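Local coordinates for truncated hemoglobin 4 (Chlamydomonas reinhardtii, PDB 6BME), which binds heme through the globin domain of a longer protein, as a hexacoordinate truncated hemoglobin, and probably binds oxygen, at residues 17-20 and 21-25; 50-54 and 55-59. All coordinates share one frame; numbering follows the deposited sequence.

Contact 1 of 2, residues 17-20 and 21-25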
loop_
_atom_site.group_PDB
_atom_site.type_symbol
_atom_site.label_atom_id
_atom_site.label_comp_id
_atom_site.label_asym_id
_atom_site.label_seq_id
_atom_site.Cartn_x
_atom_site.Cartn_y
_atom_site.Cartn_z
ATOM N N VAL A 17 -3.999 4.233 -9.218
ATOM C CA VAL A 17 -3.478 4.982 -8.075
ATOM C C VAL A 17 -4.549 5.912 -7.506
ATOM O O VAL A 17 -4.734 5.992 -6.283
ATOM C CB VAL A 17 -2.202 5.752 -8.481
ATOM C CG1 VAL A 17 -1.827 6.797 -7.418
ATOM C CG2 VAL A 17 -1.034 4.779 -8.699
ATOM N N ASP A 18 -5.284 6.611 -8.379
ATOM C CA ASP A 18 -6.318 7.531 -7.907
ATOM C C ASP A 18 -7.429 6.789 -7.172
ATOM O O ASP A 18 -7.868 7.217 -6.096
ATOM C CB ASP A 18 -6.880 8.345 -9.073
ATOM C CG ASP A 18 -6.063 9.601 -9.352
ATOM O OD1 ASP A 18 -5.078 9.850 -8.617
ATOM O OD2 ASP A 18 -6.403 10.335 -10.305
ATOM N N VAL A 19 -7.894 5.671 -7.737
ATOM C CA VAL A 19 -8.903 4.853 -7.058
ATOM C C VAL A 19 -8.415 4.469 -5.665
ATOM O O VAL A 19 -9.122 4.644 -4.665
ATOM C CB VAL A 19 -9.230 3.601 -7.890
ATOM C CG1 VAL A 19 -10.038 2.577 -7.041
ATOM C CG2 VAL A 19 -9.961 3.977 -9.175
ATOM N N PHE A 20 -7.180 3.969 -5.591
ATOM C CA PHE A 20 -6.613 3.464 -4.348
ATOM C C PHE A 20 -6.424 4.592 -3.349
ATOM O O PHE A 20 -6.804 4.465 -2.180
ATOM C CB PHE A 20 -5.298 2.755 -4.680
ATOM C CG PHE A 20 -4.574 2.179 -3.503
ATOM C CD1 PHE A 20 -5.252 1.512 -2.487
ATOM C CD2 PHE A 20 -3.193 2.252 -3.444
ATOM C CE1 PHE A 20 -4.552 0.972 -1.403
ATOM C CE2 PHE A 20 -2.492 1.709 -2.375
ATOM C CZ PHE A 20 -3.170 1.071 -1.354
ATOM N N TYR A 21 -5.887 5.720 -3.812
ATOM C CA TYR A 21 -5.706 6.892 -2.963
ATOM C C TYR A 21 -7.028 7.357 -2.365
ATOM O O TYR A 21 -7.129 7.602 -1.154
ATOM C CB TYR A 21 -5.060 8.012 -3.780
ATOM C CG TYR A 21 -5.080 9.356 -3.105
ATOM C CD1 TYR A 21 -4.137 9.684 -2.146
ATOM C CD2 TYR A 21 -6.038 10.301 -3.427
ATOM C CE1 TYR A 21 -4.145 10.916 -1.523
ATOM C CE2 TYR A 21 -6.057 11.539 -2.810
ATOM C CZ TYR A 21 -5.108 11.838 -1.857
ATOM O OH TYR A 21 -5.122 13.067 -1.236
ATOM N N LYS A 22 -8.063 7.470 -3.201
ATOM C CA LYS A 22 -9.341 7.991 -2.722
ATOM C C LYS A 22 -9.976 7.047 -1.712
ATOM O O LYS A 22 -10.568 7.499 -0.723
ATOM C CB LYS A 22 -10.276 8.254 -3.907
ATOM C CG LYS A 22 -9.829 9.423 -4.777
ATOM C CD LYS A 22 -10.753 9.619 -5.963
ATOM C CE LYS A 22 -10.220 10.690 -6.920
ATOM N NZ LYS A 22 -9.998 10.156 -8.297
ATOM N N LYS A 23 -9.831 5.733 -1.916
ATOM C CA LYS A 23 -10.307 4.772 -0.917
ATOM C C LYS A 23 -9.669 5.027 0.446
ATOM O O LYS A 23 -10.353 5.013 1.471
ATOM C CB LYS A 23 -10.023 3.338 -1.372
ATOM C CG LYS A 23 -10.983 2.784 -2.409
ATOM C CD LYS A 23 -10.528 1.403 -2.873
ATOM C CE LYS A 23 -11.413 0.859 -3.984
ATOM N NZ LYS A 23 -12.812 0.622 -3.509
ATOM N N LEU A 24 -8.351 5.252 0.482
ATOM C CA LEU A 24 -7.690 5.481 1.765
ATOM C C LEU A 24 -8.156 6.786 2.398
ATOM O O LEU A 24 -8.443 6.837 3.601
ATOM C CB LEU A 24 -6.169 5.485 1.593
ATOM C CG LEU A 24 -5.512 4.280 0.923
ATOM C CD1 LEU A 24 -3.998 4.403 1.026
ATOM C CD2 LEU A 24 -5.988 2.978 1.549
ATOM N N MET A 25 -8.225 7.864 1.609
ATOM C CA MET A 25 -8.614 9.145 2.186
ATOM C C MET A 25 -10.077 9.156 2.612
ATOM O O MET A 25 -10.447 9.912 3.516
ATOM C CB MET A 25 -8.323 10.278 1.195
ATOM C CG MET A 25 -6.858 10.326 0.737
ATOM S SD MET A 25 -5.674 10.324 2.121
ATOM C CE MET A 25 -6.048 11.920 2.849
#

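Contact 2 of 2, residues 50-54 and 55-59. With SO4 (sulfate ion), chain D.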
loop_
_atom_site.group_PDB
_atom_site.type_symbol
_atom_site.label_atom_id
_atom_site.label_comp_id
_atom_site.label_asym_id
_atom_site.label_seq_id
_atom_site.Cartn_x
_atom_site.Cartn_y
_atom_site.Cartn_z
ATOM N N LEU A 50 2.059 0.296 -5.397
ATOM C CA LEU A 50 1.583 -0.476 -6.537
ATOM C C LEU A 50 2.737 -1.173 -7.250
ATOM O O LEU A 50 2.644 -2.353 -7.603
ATOM C CB LEU A 50 0.819 0.448 -7.489
ATOM C CG LEU A 50 0.384 -0.109 -8.844
ATOM C CD1 LEU A 50 -0.564 -1.283 -8.660
ATOM C CD2 LEU A 50 -0.294 0.999 -9.633
ATOM N N ALA A 51 3.836 -0.449 -7.482
ATOM C CA ALA A 51 4.996 -1.062 -8.121
ATOM C C ALA A 51 5.534 -2.227 -7.287
ATOM O O ALA A 51 5.856 -3.294 -7.825
ATOM C CB ALA A 51 6.076 -0.003 -8.353
ATOM N N TYR A 52 5.608 -2.046 -5.963
ATOM C CA TYR A 52 6.105 -3.097 -5.075
ATOM C C TYR A 52 5.222 -4.338 -5.123
ATOM O O TYR A 52 5.725 -5.467 -5.195
ATOM C CB TYR A 52 6.198 -2.567 -3.640
ATOM C CG TYR A 52 6.800 -3.564 -2.678
ATOM C CD1 TYR A 52 8.172 -3.791 -2.651
ATOM C CD2 TYR A 52 5.996 -4.285 -1.799
ATOM C CE1 TYR A 52 8.727 -4.713 -1.775
ATOM C CE2 TYR A 52 6.545 -5.205 -0.920
ATOM C CZ TYR A 52 7.907 -5.410 -0.912
ATOM O OH TYR A 52 8.449 -6.323 -0.041
ATOM N N ALA A 53 3.904 -4.152 -5.091
ATOM C CA ALA A 53 2.999 -5.297 -5.147
ATOM C C ALA A 53 3.250 -6.163 -6.382
ATOM O O ALA A 53 3.009 -7.377 -6.354
ATOM C CB ALA A 53 1.545 -4.819 -5.106
ATOM N N PHE A 54 3.756 -5.573 -7.464
ATOM C CA PHE A 54 3.991 -6.316 -8.696
ATOM C C PHE A 54 5.469 -6.479 -9.015
ATOM O O PHE A 54 5.823 -6.696 -10.177
ATOM C CB PHE A 54 3.248 -5.647 -9.847
ATOM C CG PHE A 54 1.774 -5.800 -9.729
ATOM C CD1 PHE A 54 1.191 -7.041 -9.930
ATOM C CD2 PHE A 54 0.975 -4.734 -9.345
ATOM C CE1 PHE A 54 -0.161 -7.211 -9.788
ATOM C CE2 PHE A 54 -0.388 -4.896 -9.207
ATOM C CZ PHE A 54 -0.955 -6.138 -9.435
ATOM N N GLY A 55 6.330 -6.399 -8.002
ATOM C CA GLY A 55 7.751 -6.651 -8.187
ATOM C C GLY A 55 8.443 -5.719 -9.156
ATOM O O GLY A 55 9.436 -6.111 -9.779
ATOM N N ALA A 56 7.959 -4.484 -9.292
ATOM C CA ALA A 56 8.553 -3.516 -10.202
ATOM C C ALA A 56 9.489 -2.532 -9.506
ATOM O O ALA A 56 10.041 -1.654 -10.173
ATOM C CB ALA A 56 7.461 -2.747 -10.952
ATOM N N THR A 57 9.684 -2.647 -8.199
ATOM C CA THR A 57 10.674 -1.829 -7.516
ATOM C C THR A 57 12.024 -2.545 -7.514
ATOM O O THR A 57 12.104 -3.768 -7.646
ATOM C CB THR A 57 10.251 -1.524 -6.077
ATOM O OG1 THR A 57 10.141 -2.747 -5.351
ATOM C CG2 THR A 57 8.914 -0.806 -6.025
ATOM N N THR A 58 13.093 -1.770 -7.347
ATOM C CA THR A 58 14.432 -2.348 -7.298
ATOM C C THR A 58 15.183 -2.077 -5.999
ATOM O O THR A 58 16.021 -2.896 -5.612
ATOM C CB THR A 58 15.282 -1.849 -8.481
ATOM O OG1 THR A 58 15.391 -0.421 -8.436
ATOM C CG2 THR A 58 14.638 -2.250 -9.792
ATOM N N HIS A 59 14.902 -0.974 -5.304
ATOM C CA HIS A 59 15.638 -0.623 -4.094
ATOM C C HIS A 59 14.723 -0.511 -2.880
ATOM O O HIS A 59 14.954 0.310 -1.991
ATOM C CB HIS A 59 16.415 0.673 -4.301
ATOM C CG HIS A 59 17.362 0.617 -5.455
ATOM N ND1 HIS A 59 17.045 1.116 -6.701
ATOM C CD2 HIS A 59 18.608 0.100 -5.560
ATOM C CE1 HIS A 59 18.063 0.922 -7.520
ATOM N NE2 HIS A 59 19.024 0.306 -6.854
HETATM S S SO4 D . 12.404 1.769 -6.662
HETATM O O1 SO4 D . 12.293 0.876 -7.801
HETATM O O2 SO4 D . 13.397 2.810 -6.953
HETATM O O3 SO4 D . 12.875 1.024 -5.490
HETATM O O4 SO4 D . 11.096 2.376 -6.403
#

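Contact 1 of 2, residues 17-20 and 21-25
The ring of Phe-20 receives Leu-24 over one face, where CD1 of the leucine rides 4.1 Å above the ring plane, displaced toward the rim. The other methyl, CD2, meets the same ring at CE1, 3.8 Å away, and the two side chains run at a slant to one another. Phe-20 reaches this position because its CG stands anti to the backbone N (chi1 180°), which carries the ring forward along the helix to the leucine one turn on. The ring of Tyr-21 has Met-25 CG over one face, off-centre, and the carbonyl oxygen of Asp-18 near its plane at the edge. The Phe-20/Leu-24 and Tyr-21/Met-25 pairs follow the i to i+4 spacing of helix 10-25 in a 2-on-2 globin, and four consecutive backbone bonds fix the register, beginning with Tyr-21 N to Val-17 O at 2.7 Å and ending with Leu-24 N to Phe-20 O at 3.2 Å. The buried face turns Phe-20 toward Phe-90, edge-to-face, and Phe-49, while the side chain of Leu-24 lies about 6 Å from the heme and touches Gln-46 and Phe-34. With an alanine at the Leu-24 position, that face of the Phe-20 ring would probably lose its cover and a gap would open near the heme pocket. On the side facing helix 80-96, Val-19 and Lys-23 lie alongside each other, CG1 against CE at 3.8 Å, and the lysine NZ forms a salt bridge with Glu-96. Lys-22 folds back over Asp-18, its NZ 4.1 Å from Asp-18 OD2, where any attraction is probably modest.

Contact 2 of 2, residues 50-54 and 55-59
Ala-51 O is gripped by two amides, Ala-56 N at 2.8 Å and Phe-54 N at 3.1 Å, which reach it from opposite faces of its carbonyl plane. The bond from Ala-56 is nearly straight at its hydrogen (166°), although the donor sits well above that plane. Gly-55 N donates to the next carbonyl, Tyr-52 O, at 3.0 Å, again from above the carbonyl plane. The two nested bonds, from Ala-56 and Gly-55, make a Schellman motif that ends helix 39-53, with Gly-55 as its C-prime residue; a positive phi (61°) there turns the chain away from the helix, a conformation that favours glycine. The reversal brings small apolar groups back against the last turn: Ala-51 CB meets Thr-57 CG2 at 3.8 Å and, slightly farther off, the methyl of Ala-56. Leu-3 of helix 3-6 touches both alanines. Thr-57 divides its branches, with CG2 anti to the carbonyl carbon and lying over the backbone of Tyr-52, while OG1 (chi1 62°) comes to the edge of the tyrosine ring, 3.5 Å from CD1. The tyrosine side chain comes within about 4 Å of the heme, and Tyr-60 meets its ring edge-to-face. Phe-54 points elsewhere, its ring edge toward Leu-50 CD1 and its side chain against Leu-103 and Ala-107 of helix 101-114. Beyond the turn, successive amides hold a sulfate, probably taken from the crystallisation liquor: Thr-58 N donates to O1 of the ion at 2.8 Å and His-59 N to its O3 at 2.9 Å, with Arg-48 NH2 as a further partner.

Overall arrangement
Read from the N terminus, the chain passes helix 3-6 and enters helix 10-25, whose C-terminal part holds contact 1; helix 39-53 follows, and contact 2 forms where it gives way to the loop before helix 62-75. Each contact joins adjoining segments, so neither closes a long loop, and they stand in series without nesting or crossing. Their centres are about 18 Å apart, yet the two helices meet directly, Val-17 CG2 lying 4.0 Å from Leu-50 CD2. Phe-90 of helix 80-96 bridges them further, touching Phe-20 of the one helix and Leu-50 and Ala-53 of the other. Between the two contacts along the chain comes Lys-45, the lysine ligand of the heme.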